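PDB 3LL7: putative methyltransferase from Porphyromonas gingivalis, which probably transfers methyl groups from S-adenosylmethionine to a substrate not yet established. Local coordinates for residues Ala249-Pro252 with Val256-His259; Ile213-Thr218 with Leu228-Ala233; Ser85-Phe90 with Leu206-Pro211; Ile284-Ser289 with Ala306-Ala311; Ile119-Asn124 with Lys153-Leu158. All blocks are in the same frame, centred on the assembly; numbering follows the deposited sequence.

Following the chain from the N terminus, contact 3 opens first: residues 85-90 wait until 206-211 before the loop of 115 residues is closed, bringing residues 87-90 onto strand 204-209. Within that span lies contact 5, which joins strand 117-122 to helix 156-162. The others follow in series and none cross. Contact 2 sets helix 215-221 on strand 225-233, contact 1 turns the loop before strand 258-263 back on its start, and contact 4 packs residues 284-289 on helix 307-314. Contacts 1, 2, 3 and 5 all reach the large mixed sheet; contact 4 lies past its far edge, its helix resting on strand 272-274, about 48 Å from contact 5, centre to centre.

Contact 1: Ala249-Pro252 with Val256-His259; sequences ATIP and VPIH
Ile-251 straddles the start of the second segment, its two branches dealing with different neighbours. The CG2 methyl settles over the backbone of Val-256, 3.5 Å from Val-256 N, while the longer arm runs alongside toward Pro-257 and puts Ile-251 CD1 4.3 Å from Pro-257 CD. The torsions make this split: CG1 lies beside the backbone nitrogen (chi1 -58°) and the arm then extends almost fully to CD1, leaving CG2 opposite that nitrogen and facing Val-256. Val-256 replies with one methyl, CG2, which sits 4.0 Å from Ile-251 CG2 and 3.7 Å from Pro-252 O. The result is a small apolar contact between a loop and the residues leading into a strand, with three residues separating the segments. The ring of Pro-257 offers its CD carbon, and Pro-252 adds its carbonyl rather than its ring.

Strand 225-233 flanks the contact, with Ile-251 resting on Gln-226 and Val-256 on Val-225; the side-chain amide of Gln-226 also donates to Ala-249 O. Helix 215-221 comes in at Leu-219, against Val-256. Further on, the chain enters strand 258-263, which runs parallel to 225-233, pairs with it through His-259, and stacks His-259 on His-229.

Contact 2: Ile213-Thr218 with Leu228-Ala233; sequences IDLWDT and LHVVAA
Leu-215, in the first turn of helix 215-221, packs on strand 225-233, the backbones coming closest at Leu-215 CA and Leu-228 CA, 8.4 Å apart. This is the helix of a beta-alpha-beta crossover: strand 204-209 leads into it and strand 225-233 follows, parallel to 204-209, with antiparallel strand 236-244 slotted between them, as in class I methyltransferases.

From the strand, Leu-228 and Val-230 point their side chains to the helix, while His-229 between them points away. Leu-215 fits over both. Its CD2 lies 3.9 Å from Leu-228 CD2 and 4.0 Å from Val-230 CG2, the leucines meeting at a slant and the valine at about a right angle. Leu-215 reaches this place with chi1 at -98°, well off a staggered value. One turn on, Thr-218 touches Leu-228 CD1 with its methyl CG2, at 4.1 Å. Ile-258 and Lys-303 also border Leu-215, and all four touching residues are buried.

The threonine's two branches work in different directions, since its hydroxyl turns back into the helix start. Asp-214 is the N-cap, its OD2 accepting from Asp-217 N at 2.8 Å through the anti lone pair. Its carbonyl oxygen takes two bonds from Thr-218, Thr-218 N and Thr-218 OG1 meeting Asp-214 O from opposite faces of the carbonyl plane, the hydroxyl at 2.9 Å.

Contact 3: Ser85-Phe90 with Leu206-Pro211; sequences SYKSRF and LAKLSP
Phe-90 and Leu-206 bring the backbones closest, their CA atoms 8.3 Å apart, where residues 87-90, helical in phi and psi, lie over strand 204-209. Leu-206 stands nearly upright under the phenyl ring. Its CD1 methyl is centred beneath one face in a CH-pi contact, Leu-206 CD1 lying 4.0 Å from the centroid of the Phe-90 ring and 12° off the normal. Its second methyl spreads to the root of the ring, Leu-206 CD2 being 4.1 Å from Phe-90 CB. The first torsion of the leucine carries CG to the ring, and the second (chi2 62°) spreads the methyls, CD1 over the ring centre and CD2 at its root.

Beside this pair two lysines cross at a slant, touching through their aliphatic parts, Lys-87 CE against Lys-208 CD at 4.1 Å. The ammonium groups, 5.1 Å apart from Lys-87 NZ to Lys-208 NZ, each have an acid partner: the Lys-87 chain bends at its last torsion (chi4 77°), and NZ forms a salt bridge with Glu-239, while Lys-208 NZ bridges to Asp-170 and bonds Ser-79 OG. These carboxylates probably offset the like charges. A 1,2-ethanediol and a formic acid molecule lie about 6 Å from the Lys-208 side chain, probably from the crystallisation liquor.

Residues 85-90 sit on the sheet face away from helix 215-221. Tyr-168 of strand 166-173 touches Lys-87, Leu-206 and Lys-208. Leu-241 of strand 236-244 meets both Tyr-86 and Phe-90, and His-229 of strand 225-233 bonds Tyr-86 OH through ND1 while meeting the Phe-90 ring edge-to-face.

Contact 4: Ile284-Ser289 with Ala306-Ala311; sequences IPYTDS and AFKTVA
Loop-on-helix packing joins Ile-284 to Lys-308 and Ala-311, where the loop after helix 276-281 passes the beginning of helix 307-314 in the ferredoxin-like region of the chain. The inner side of helix 307-314 packs through Thr-309 and Val-310 on Phe-272 of strand 272-274, at the edge of the large sheet, while Ile-284 meets its outer side.

Ile-284 does most of the work, chiefly through CD1. That methyl noses into the helix surface between residues one turn apart, 3.7 Å from Ala-311 CB and 4.0 Å from Lys-308 CA. To get there CG1 occupies the crowded position between the backbone nitrogen and the carbonyl carbon (chi1 62°), after which the arm runs on extended. The other branch lies along the helix, Ile-284 CG2 being 4.1 Å from Lys-308 O. The small methyl of Ala-311 lets the isoleucine come close, and the first part of the Lys-308 side chain walls the place off: Lys-308 CG is 4.1 Å from Ile-284 CD1. Tyr-286 is modelled in two conformers; in the one described, Tyr-286 OH comes 3.8 Å from Lys-308 CG.

Glu-279 of helix 276-281 accepts from Lys-308 N and Thr-309 OG1 at the helix start, and Thr-287 pairs by its backbone with Lys-318 and Ala-397.

No hydrogen bond spans the two segments, so shape fit and burial of methyl groups hold them together. The lysine lends its aliphatic stem to this packing, while its amino group makes a weak hydrogen bond with Ile-282 O.

Contact 5: Ile119-Asn124 with Lys153-Leu158; sequences IYIERN and KEYLPL
Tyr-155 lies against Ile-121, its ring carbon CD2 4.1 Å from the Ile-121 CG2 methyl. The two side chains run antiparallel alongside one another, and the ring meets the methyl obliquely. The phenol oxygen hydrogen-bonds Thr-149 O at the end of strand 144-149, which would restrain the ring. Two residues back along the strand the pattern repeats without an aromatic: Ile-119 CD1 and Leu-158 CD2 meet at 4.1 Å, their chains crossing at a slant. Both isoleucines are extended beyond CG1 (chi2 178° and 179°), but Ile-119 touches with CD1 and Ile-121 with CG2. Leu-148 of the neighbouring strand also packs on Tyr-155 and Leu-158.

At the strand's end Glu-122 turns from this face. Glu-122 OE2 accepts from Asn-124 N at 2.9 Å, met on its anti side, 28° out of the carboxylate plane, and Asn-124 in turn is the N-cap of helix 125-138. Arg-123 and Lys-153 both form salt bridges with Asp-151, which would be expected to ease their like charges.

Helix 156-162 thus takes one face of strand 117-122, while Tyr-120 points to helix 125-138 on the other. Such an alpha/beta/alpha sandwich is the Rossmann-like core of class I methyltransferases, in which an acid at the end of this second strand commonly binds the cofactor ribose; the position of Glu-122 is consistent with that.

Contact 1: Ala249-Pro252 with Val256-His259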
# COMPACT_ATOMS: atom_id res chain seq x y z
N ALA A 249 -10.89 20.67 -14.93
CA ALA A 249 -11.28 20.12 -16.23
C ALA A 249 -11.11 18.60 -16.30
O ALA A 249 -10.18 18.04 -15.70
CB ALA A 249 -10.48 20.78 -17.35
N THR A 250 -12.02 17.94 -17.01
CA THR A 250 -11.89 16.51 -17.33
C THR A 250 -10.58 16.26 -18.10
O THR A 250 -10.23 17.01 -19.00
CB THR A 250 -13.11 15.99 -18.13
OG1 THR A 250 -14.28 16.01 -17.30
CG2 THR A 250 -12.90 14.56 -18.62
N ILE A 251 -9.87 15.20 -17.72
CA ILE A 251 -8.63 14.79 -18.39
C ILE A 251 -8.92 13.45 -19.04
O ILE A 251 -9.39 12.54 -18.35
CB ILE A 251 -7.48 14.56 -17.38
CG1 ILE A 251 -7.21 15.83 -16.57
CG2 ILE A 251 -6.18 14.12 -18.09
CD1 ILE A 251 -6.32 15.62 -15.37
N PRO A 252 -8.64 13.31 -20.35
CA PRO A 252 -8.87 11.99 -20.92
C PRO A 252 -7.96 10.96 -20.22
O PRO A 252 -6.91 11.34 -19.67
CB PRO A 252 -8.56 12.17 -22.41
CG PRO A 252 -7.66 13.36 -22.49
CD PRO A 252 -8.03 14.25 -21.31
N VAL A 256 -4.24 11.17 -17.80
CA VAL A 256 -4.24 11.26 -16.33
C VAL A 256 -2.83 11.00 -15.77
O VAL A 256 -2.22 9.97 -16.08
CB VAL A 256 -5.25 10.29 -15.70
CG1 VAL A 256 -5.07 10.23 -14.16
CG2 VAL A 256 -6.69 10.77 -16.05
N PRO A 257 -2.30 11.94 -14.94
CA PRO A 257 -1.00 11.72 -14.30
C PRO A 257 -1.01 10.52 -13.34
O PRO A 257 -1.82 10.47 -12.41
CB PRO A 257 -0.79 13.01 -13.47
CG PRO A 257 -1.66 14.04 -14.14
CD PRO A 257 -2.84 13.28 -14.65
N ILE A 258 -0.10 9.58 -13.58
CA ILE A 258 0.11 8.42 -12.72
C ILE A 258 1.38 8.65 -11.92
O ILE A 258 2.46 8.89 -12.51
CB ILE A 258 0.23 7.14 -13.56
CG1 ILE A 258 -1.04 6.95 -14.43
CG2 ILE A 258 0.43 5.91 -12.68
CD1 ILE A 258 -0.86 5.95 -15.56
N HIS A 259 1.26 8.55 -10.60
CA HIS A 259 2.41 8.68 -9.71
C HIS A 259 2.81 7.31 -9.17
O HIS A 259 2.00 6.63 -8.51
CB HIS A 259 2.04 9.53 -8.48
CG HIS A 259 1.73 10.96 -8.79
ND1 HIS A 259 0.85 11.35 -9.77
CD2 HIS A 259 2.20 12.09 -8.22
CE1 HIS A 259 0.78 12.67 -9.79
NE2 HIS A 259 1.59 13.14 -8.85

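Contact 2: Ile213-Thr218 with Leu228-Ala233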
# COMPACT_ATOMS: atom_id res chain seq x y z
N ILE A 213 -6.59 -4.14 -8.53
CA ILE A 213 -7.38 -3.46 -9.57
C ILE A 213 -6.49 -3.06 -10.73
O ILE A 213 -5.36 -2.62 -10.53
CB ILE A 213 -8.11 -2.19 -9.04
CG1 ILE A 213 -8.83 -2.49 -7.73
CG2 ILE A 213 -9.15 -1.67 -10.06
CD1 ILE A 213 -10.16 -3.15 -7.91
N ASP A 214 -7.00 -3.24 -11.94
CA ASP A 214 -6.30 -2.84 -13.15
C ASP A 214 -6.30 -1.31 -13.25
O ASP A 214 -7.36 -0.67 -13.13
CB ASP A 214 -7.02 -3.46 -14.35
CG ASP A 214 -6.26 -3.28 -15.63
OD1 ASP A 214 -5.30 -4.05 -15.85
OD2 ASP A 214 -6.65 -2.40 -16.43
N LEU A 215 -5.12 -0.71 -13.49
CA LEU A 215 -5.02 0.75 -13.67
C LEU A 215 -5.84 1.25 -14.82
O LEU A 215 -6.55 2.25 -14.69
CB LEU A 215 -3.58 1.22 -13.89
CG LEU A 215 -2.83 1.76 -12.69
CD1 LEU A 215 -2.36 0.57 -11.88
CD2 LEU A 215 -1.64 2.60 -13.13
N TRP A 216 -5.74 0.57 -15.97
CA TRP A 216 -6.42 1.03 -17.16
C TRP A 216 -7.93 0.89 -16.98
O TRP A 216 -8.68 1.81 -17.29
CB TRP A 216 -5.88 0.34 -18.42
CG TRP A 216 -6.33 0.97 -19.71
CD1 TRP A 216 -6.99 0.35 -20.74
CD2 TRP A 216 -6.18 2.35 -20.10
NE1 TRP A 216 -7.25 1.25 -21.74
CE2 TRP A 216 -6.77 2.48 -21.38
CE3 TRP A 216 -5.61 3.48 -19.50
CZ2 TRP A 216 -6.81 3.70 -22.06
CZ3 TRP A 216 -5.65 4.69 -20.18
CH2 TRP A 216 -6.24 4.79 -21.45
N ASP A 217 -8.37 -0.24 -16.41
CA ASP A 217 -9.79 -0.43 -16.08
C ASP A 217 -10.30 0.72 -15.21
O ASP A 217 -11.36 1.29 -15.48
CB ASP A 217 -10.03 -1.76 -15.36
CG ASP A 217 -11.52 -2.03 -15.09
OD1 ASP A 217 -12.26 -2.30 -16.06
OD2 ASP A 217 -11.95 -2.00 -13.91
N THR A 218 -9.53 1.06 -14.17
CA THR A 218 -9.88 2.18 -13.32
C THR A 218 -10.02 3.48 -14.10
O THR A 218 -11.01 4.19 -13.95
CB THR A 218 -8.84 2.39 -12.18
OG1 THR A 218 -8.75 1.20 -11.39
CG2 THR A 218 -9.24 3.58 -11.28
N LEU A 228 -3.72 9.45 -10.34
CA LEU A 228 -3.77 8.11 -9.77
C LEU A 228 -2.37 7.81 -9.20
O LEU A 228 -1.37 8.00 -9.88
CB LEU A 228 -4.19 7.09 -10.86
CG LEU A 228 -4.43 5.64 -10.43
CD1 LEU A 228 -5.35 4.90 -11.38
CD2 LEU A 228 -3.05 4.87 -10.30
N HIS A 229 -2.30 7.37 -7.95
CA HIS A 229 -1.02 7.12 -7.32
C HIS A 229 -0.90 5.62 -7.06
O HIS A 229 -1.83 5.01 -6.50
CB HIS A 229 -0.93 7.85 -5.98
CG HIS A 229 -0.81 9.34 -6.11
ND1 HIS A 229 0.10 10.07 -5.39
CD2 HIS A 229 -1.49 10.23 -6.87
CE1 HIS A 229 -0.01 11.35 -5.71
NE2 HIS A 229 -0.97 11.47 -6.61
N VAL A 230 0.24 5.03 -7.43
CA VAL A 230 0.51 3.63 -7.12
C VAL A 230 1.50 3.64 -5.98
O VAL A 230 2.63 4.16 -6.12
CB VAL A 230 1.11 2.87 -8.33
CG1 VAL A 230 1.43 1.41 -7.95
CG2 VAL A 230 0.15 2.96 -9.52
N VAL A 231 1.04 3.20 -4.80
CA VAL A 231 1.86 3.43 -3.59
C VAL A 231 2.42 2.12 -3.03
O VAL A 231 1.66 1.25 -2.58
CB VAL A 231 1.02 4.16 -2.50
CG1 VAL A 231 1.87 4.44 -1.25
CG2 VAL A 231 0.42 5.48 -3.07
N ALA A 232 3.75 2.00 -3.04
CA ALA A 232 4.41 0.86 -2.42
C ALA A 232 5.04 1.25 -1.07
O ALA A 232 5.45 2.41 -0.89
CB ALA A 232 5.46 0.28 -3.35
N ALA A 233 5.06 0.29 -0.15
CA ALA A 233 5.72 0.37 1.17
C ALA A 233 6.16 -1.04 1.55
O ALA A 233 5.50 -2.03 1.20
CB ALA A 233 4.77 0.92 2.22

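Contact 3: Ser85-Phe90 with Leu206-Pro211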
# COMPACT_ATOMS: atom_id res chain seq x y z
N SER A 85 -0.22 7.61 6.47
CA SER A 85 0.35 8.98 6.52
C SER A 85 0.67 9.67 5.19
O SER A 85 0.68 10.91 5.12
CB SER A 85 1.54 9.06 7.49
OG SER A 85 2.43 7.96 7.36
N TYR A 86 0.99 8.90 4.14
CA TYR A 86 1.17 9.47 2.79
C TYR A 86 -0.09 10.18 2.31
O TYR A 86 -0.02 11.21 1.64
CB TYR A 86 1.50 8.35 1.79
CG TYR A 86 1.64 8.82 0.34
CD1 TYR A 86 2.79 9.47 -0.10
CD2 TYR A 86 0.61 8.59 -0.59
CE1 TYR A 86 2.93 9.88 -1.41
CE2 TYR A 86 0.74 8.98 -1.90
CZ TYR A 86 1.90 9.65 -2.31
OH TYR A 86 2.04 10.03 -3.58
N LYS A 87 -1.24 9.62 2.64
CA LYS A 87 -2.54 10.22 2.30
C LYS A 87 -2.67 11.64 2.82
O LYS A 87 -3.39 12.45 2.21
CB LYS A 87 -3.69 9.41 2.89
CG LYS A 87 -3.87 8.05 2.26
CD LYS A 87 -4.87 7.24 3.11
CE LYS A 87 -4.91 5.80 2.63
NZ LYS A 87 -3.74 5.01 3.10
N SER A 88 -2.00 11.96 3.92
CA SER A 88 -2.15 13.31 4.49
C SER A 88 -1.69 14.40 3.50
O SER A 88 -2.14 15.55 3.60
CB SER A 88 -1.47 13.45 5.85
OG SER A 88 -0.06 13.55 5.67
N ARG A 89 -0.82 14.04 2.55
CA ARG A 89 -0.35 14.98 1.53
C ARG A 89 -1.45 15.48 0.58
O ARG A 89 -1.27 16.50 -0.08
CB ARG A 89 0.82 14.40 0.71
CG ARG A 89 0.44 13.25 -0.22
CD ARG A 89 0.07 13.70 -1.63
NE ARG A 89 1.25 13.96 -2.46
CZ ARG A 89 1.17 14.49 -3.67
NH1 ARG A 89 -0.02 14.79 -4.17
NH2 ARG A 89 2.26 14.71 -4.38
N PHE A 90 -2.57 14.75 0.50
CA PHE A 90 -3.71 15.18 -0.34
C PHE A 90 -4.60 16.23 0.35
O PHE A 90 -5.42 16.88 -0.29
CB PHE A 90 -4.60 14.00 -0.75
CG PHE A 90 -3.95 13.04 -1.71
CD1 PHE A 90 -4.11 13.19 -3.09
CD2 PHE A 90 -3.16 12.00 -1.23
CE1 PHE A 90 -3.52 12.31 -3.98
CE2 PHE A 90 -2.55 11.11 -2.12
CZ PHE A 90 -2.72 11.27 -3.49
N LEU A 206 -11.34 11.21 -2.72
CA LEU A 206 -10.10 10.40 -2.70
C LEU A 206 -10.52 8.97 -2.40
O LEU A 206 -11.13 8.72 -1.34
CB LEU A 206 -9.14 10.91 -1.62
CG LEU A 206 -7.76 10.22 -1.54
CD1 LEU A 206 -6.94 10.43 -2.85
CD2 LEU A 206 -6.97 10.66 -0.30
N ALA A 207 -10.26 8.06 -3.33
CA ALA A 207 -10.64 6.66 -3.17
C ALA A 207 -9.39 5.81 -3.06
O ALA A 207 -8.45 5.97 -3.86
CB ALA A 207 -11.47 6.19 -4.36
N LYS A 208 -9.38 4.94 -2.06
CA LYS A 208 -8.28 4.00 -1.89
C LYS A 208 -8.71 2.68 -2.45
O LYS A 208 -9.73 2.12 -2.02
CB LYS A 208 -7.95 3.82 -0.40
CG LYS A 208 -6.90 2.73 -0.17
CD LYS A 208 -6.81 2.46 1.34
CE LYS A 208 -6.69 1.01 1.67
NZ LYS A 208 -6.72 0.85 3.15
N LEU A 209 -7.94 2.16 -3.40
CA LEU A 209 -8.32 0.95 -4.12
C LEU A 209 -7.32 -0.16 -3.91
O LEU A 209 -6.15 0.09 -3.62
CB LEU A 209 -8.44 1.26 -5.61
CG LEU A 209 -9.40 2.36 -6.04
CD1 LEU A 209 -9.23 2.64 -7.53
CD2 LEU A 209 -10.84 1.98 -5.72
N SER A 210 -7.79 -1.41 -4.04
CA SER A 210 -6.90 -2.57 -3.94
C SER A 210 -5.77 -2.56 -4.96
O SER A 210 -6.00 -2.20 -6.11
CB SER A 210 -7.71 -3.85 -4.16
OG SER A 210 -6.83 -4.94 -4.30
N PRO A 211 -4.55 -2.99 -4.57
CA PRO A 211 -3.50 -3.17 -5.57
C PRO A 211 -3.81 -4.22 -6.68
O PRO A 211 -3.05 -4.33 -7.63
CB PRO A 211 -2.27 -3.61 -4.75
CG PRO A 211 -2.62 -3.53 -3.37
CD PRO A 211 -4.13 -3.46 -3.24

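Contact 4: Ile284-Ser289 with Ala306-Ala311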
# COMPACT_ATOMS: atom_id res chain seq x y z
N ILE A 284 11.73 2.61 -27.58
CA ILE A 284 13.09 2.47 -27.11
C ILE A 284 13.82 1.30 -27.82
O ILE A 284 13.17 0.38 -28.29
CB ILE A 284 13.12 2.35 -25.55
CG1 ILE A 284 12.37 1.09 -25.09
CG2 ILE A 284 12.60 3.63 -24.87
CD1 ILE A 284 12.52 0.73 -23.61
N PRO A 285 15.17 1.36 -27.71
CA PRO A 285 16.13 0.37 -28.08
C PRO A 285 15.97 -0.76 -27.10
O PRO A 285 15.66 -0.54 -25.91
CB PRO A 285 17.49 1.06 -27.89
CG PRO A 285 17.27 2.26 -27.10
CD PRO A 285 15.78 2.45 -26.92
N TYR A 286 16.11 -1.97 -27.60
CA TYR A 286 16.27 -3.11 -26.74
C TYR A 286 17.63 -3.66 -27.06
O TYR A 286 18.07 -3.66 -28.21
CB TYR A 286 15.15 -4.13 -26.97
CG TYR A 286 13.83 -3.59 -26.47
CD1 TYR A 286 13.48 -3.70 -25.12
CD2 TYR A 286 12.95 -2.94 -27.32
CE1 TYR A 286 12.29 -3.20 -24.64
CE2 TYR A 286 11.75 -2.42 -26.85
CZ TYR A 286 11.42 -2.56 -25.51
OH TYR A 286 10.25 -2.05 -25.02
N THR A 287 18.32 -4.11 -26.03
CA THR A 287 19.71 -4.48 -26.16
C THR A 287 19.95 -6.00 -26.13
O THR A 287 19.35 -6.72 -25.33
CB THR A 287 20.59 -3.74 -25.13
OG1 THR A 287 21.96 -4.06 -25.38
CG2 THR A 287 20.22 -4.10 -23.65
N ASP A 288 20.80 -6.46 -27.04
CA ASP A 288 21.22 -7.84 -27.08
C ASP A 288 22.32 -8.08 -26.08
O ASP A 288 22.61 -9.24 -25.73
CB ASP A 288 21.75 -8.19 -28.47
CG ASP A 288 20.65 -8.36 -29.49
OD1 ASP A 288 19.50 -8.53 -29.07
OD2 ASP A 288 20.93 -8.32 -30.71
N SER A 289 22.93 -6.99 -25.62
CA SER A 289 24.13 -7.08 -24.78
C SER A 289 23.98 -6.29 -23.49
O SER A 289 23.21 -5.31 -23.40
CB SER A 289 25.37 -6.60 -25.56
OG SER A 289 25.19 -5.26 -25.96
N ALA A 306 5.16 1.75 -16.19
CA ALA A 306 6.09 2.71 -16.81
C ALA A 306 7.32 1.99 -17.40
O ALA A 306 8.45 2.45 -17.21
CB ALA A 306 6.56 3.76 -15.75
N PHE A 307 7.10 0.90 -18.13
CA PHE A 307 8.20 0.02 -18.59
C PHE A 307 9.18 0.75 -19.52
O PHE A 307 10.42 0.71 -19.31
CB PHE A 307 7.59 -1.19 -19.30
CG PHE A 307 6.58 -1.99 -18.47
CD1 PHE A 307 6.91 -2.50 -17.20
CD2 PHE A 307 5.31 -2.25 -18.97
CE1 PHE A 307 5.98 -3.24 -16.44
CE2 PHE A 307 4.35 -2.98 -18.22
CZ PHE A 307 4.69 -3.48 -16.94
N LYS A 308 8.63 1.41 -20.53
CA LYS A 308 9.42 2.16 -21.49
C LYS A 308 9.79 3.53 -20.97
O LYS A 308 10.92 4.01 -21.19
CB LYS A 308 8.65 2.28 -22.81
CG LYS A 308 8.39 0.92 -23.44
CD LYS A 308 7.07 0.98 -24.24
CE LYS A 308 7.14 1.89 -25.41
NZ LYS A 308 5.76 2.10 -26.05
N THR A 309 8.85 4.19 -20.27
CA THR A 309 9.11 5.55 -19.81
C THR A 309 10.35 5.64 -18.90
O THR A 309 11.11 6.60 -18.99
CB THR A 309 7.86 6.13 -19.11
OG1 THR A 309 6.76 6.05 -20.03
CG2 THR A 309 8.04 7.61 -18.80
N VAL A 310 10.55 4.66 -18.04
CA VAL A 310 11.73 4.71 -17.17
C VAL A 310 13.00 4.76 -18.02
O VAL A 310 13.92 5.54 -17.75
CB VAL A 310 11.77 3.53 -16.17
CG1 VAL A 310 13.12 3.54 -15.37
CG2 VAL A 310 10.59 3.58 -15.20
N ALA A 311 13.07 3.92 -19.08
CA ALA A 311 14.29 3.87 -19.90
C ALA A 311 14.51 5.22 -20.65
O ALA A 311 15.64 5.73 -20.75
CB ALA A 311 14.19 2.70 -20.91

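Contact 5: Ile119-Asn124 with Lys153-Leu158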
# COMPACT_ATOMS: atom_id res chain seq x y z
N ILE A 119 -16.02 14.11 9.61
CA ILE A 119 -17.08 13.16 9.91
C ILE A 119 -16.59 11.77 9.51
O ILE A 119 -16.14 11.56 8.39
CB ILE A 119 -18.40 13.50 9.12
CG1 ILE A 119 -18.89 14.91 9.48
CG2 ILE A 119 -19.48 12.43 9.38
CD1 ILE A 119 -20.17 15.38 8.73
N TYR A 120 -16.67 10.84 10.45
CA TYR A 120 -16.28 9.47 10.24
C TYR A 120 -17.59 8.70 10.24
O TYR A 120 -18.45 8.96 11.10
CB TYR A 120 -15.40 9.05 11.43
CG TYR A 120 -15.32 7.56 11.72
CD1 TYR A 120 -14.15 6.86 11.49
CD2 TYR A 120 -16.39 6.87 12.31
CE1 TYR A 120 -14.04 5.48 11.79
CE2 TYR A 120 -16.30 5.50 12.61
CZ TYR A 120 -15.10 4.82 12.33
OH TYR A 120 -14.97 3.48 12.64
N ILE A 121 -17.75 7.80 9.29
CA ILE A 121 -18.98 7.00 9.16
C ILE A 121 -18.59 5.54 9.01
O ILE A 121 -17.75 5.20 8.16
CB ILE A 121 -19.84 7.44 7.92
CG1 ILE A 121 -20.15 8.94 8.00
CG2 ILE A 121 -21.12 6.59 7.85
CD1 ILE A 121 -20.99 9.54 6.84
N GLU A 122 -19.16 4.66 9.82
CA GLU A 122 -18.84 3.24 9.77
C GLU A 122 -20.10 2.40 9.93
O GLU A 122 -20.85 2.58 10.90
CB GLU A 122 -17.83 2.90 10.88
CG GLU A 122 -17.73 1.42 11.26
CD GLU A 122 -17.25 0.53 10.10
OE1 GLU A 122 -16.33 0.92 9.34
OE2 GLU A 122 -17.82 -0.56 9.93
N ARG A 123 -20.34 1.52 8.95
CA ARG A 123 -21.53 0.65 8.91
C ARG A 123 -21.70 -0.23 10.13
O ARG A 123 -22.82 -0.42 10.59
CB ARG A 123 -21.51 -0.26 7.67
CG ARG A 123 -21.61 0.47 6.36
CD ARG A 123 -21.71 -0.52 5.17
NE ARG A 123 -23.09 -0.95 4.93
CZ ARG A 123 -23.57 -2.15 5.24
NH1 ARG A 123 -22.79 -3.08 5.79
NH2 ARG A 123 -24.85 -2.44 4.99
N ASN A 124 -20.59 -0.77 10.63
CA ASN A 124 -20.62 -1.78 11.67
C ASN A 124 -20.58 -1.16 13.07
O ASN A 124 -19.59 -0.57 13.44
CB ASN A 124 -19.41 -2.72 11.50
CG ASN A 124 -19.45 -3.88 12.47
OD1 ASN A 124 -18.88 -3.82 13.57
ND2 ASN A 124 -20.12 -4.93 12.08
N LYS A 153 -25.18 6.17 3.11
CA LYS A 153 -26.33 6.49 2.26
C LYS A 153 -27.52 6.90 3.10
O LYS A 153 -28.52 7.37 2.57
CB LYS A 153 -26.69 5.35 1.32
CG LYS A 153 -25.67 5.13 0.19
CD LYS A 153 -26.12 4.07 -0.83
CE LYS A 153 -26.38 2.71 -0.17
NZ LYS A 153 -25.15 2.15 0.47
N GLU A 154 -27.40 6.73 4.41
CA GLU A 154 -28.44 7.21 5.31
C GLU A 154 -28.10 8.62 5.82
O GLU A 154 -28.94 9.25 6.45
CB GLU A 154 -28.68 6.21 6.45
CG GLU A 154 -29.40 4.92 6.03
CD GLU A 154 -30.78 5.16 5.40
OE1 GLU A 154 -31.61 5.92 5.97
OE2 GLU A 154 -31.05 4.59 4.32
N TYR A 155 -26.91 9.12 5.52
CA TYR A 155 -26.47 10.44 5.98
C TYR A 155 -26.17 11.45 4.86
O TYR A 155 -25.43 12.44 5.07
CB TYR A 155 -25.23 10.28 6.85
CG TYR A 155 -25.44 9.51 8.14
CD1 TYR A 155 -26.16 10.06 9.20
CD2 TYR A 155 -24.88 8.24 8.31
CE1 TYR A 155 -26.33 9.36 10.40
CE2 TYR A 155 -25.03 7.53 9.50
CZ TYR A 155 -25.76 8.09 10.54
OH TYR A 155 -25.90 7.37 11.71
N LEU A 156 -26.73 11.23 3.68
CA LEU A 156 -26.42 12.08 2.53
C LEU A 156 -26.78 13.56 2.73
O LEU A 156 -25.97 14.43 2.40
CB LEU A 156 -26.98 11.51 1.22
CG LEU A 156 -26.39 10.16 0.77
CD1 LEU A 156 -27.24 9.50 -0.30
CD2 LEU A 156 -24.94 10.28 0.30
N PRO A 157 -27.99 13.87 3.30
CA PRO A 157 -28.25 15.28 3.60
C PRO A 157 -27.21 15.94 4.53
O PRO A 157 -26.80 17.07 4.26
CB PRO A 157 -29.65 15.25 4.27
CG PRO A 157 -30.31 14.05 3.67
CD PRO A 157 -29.17 13.03 3.59
N LEU A 158 -26.80 15.25 5.60
CA LEU A 158 -25.78 15.79 6.51
C LEU A 158 -24.44 16.00 5.79
O LEU A 158 -23.78 17.04 5.96
CB LEU A 158 -25.57 14.88 7.72
CG LEU A 158 -24.50 15.26 8.74
CD1 LEU A 158 -25.02 16.26 9.79
CD2 LEU A 158 -24.02 14.02 9.44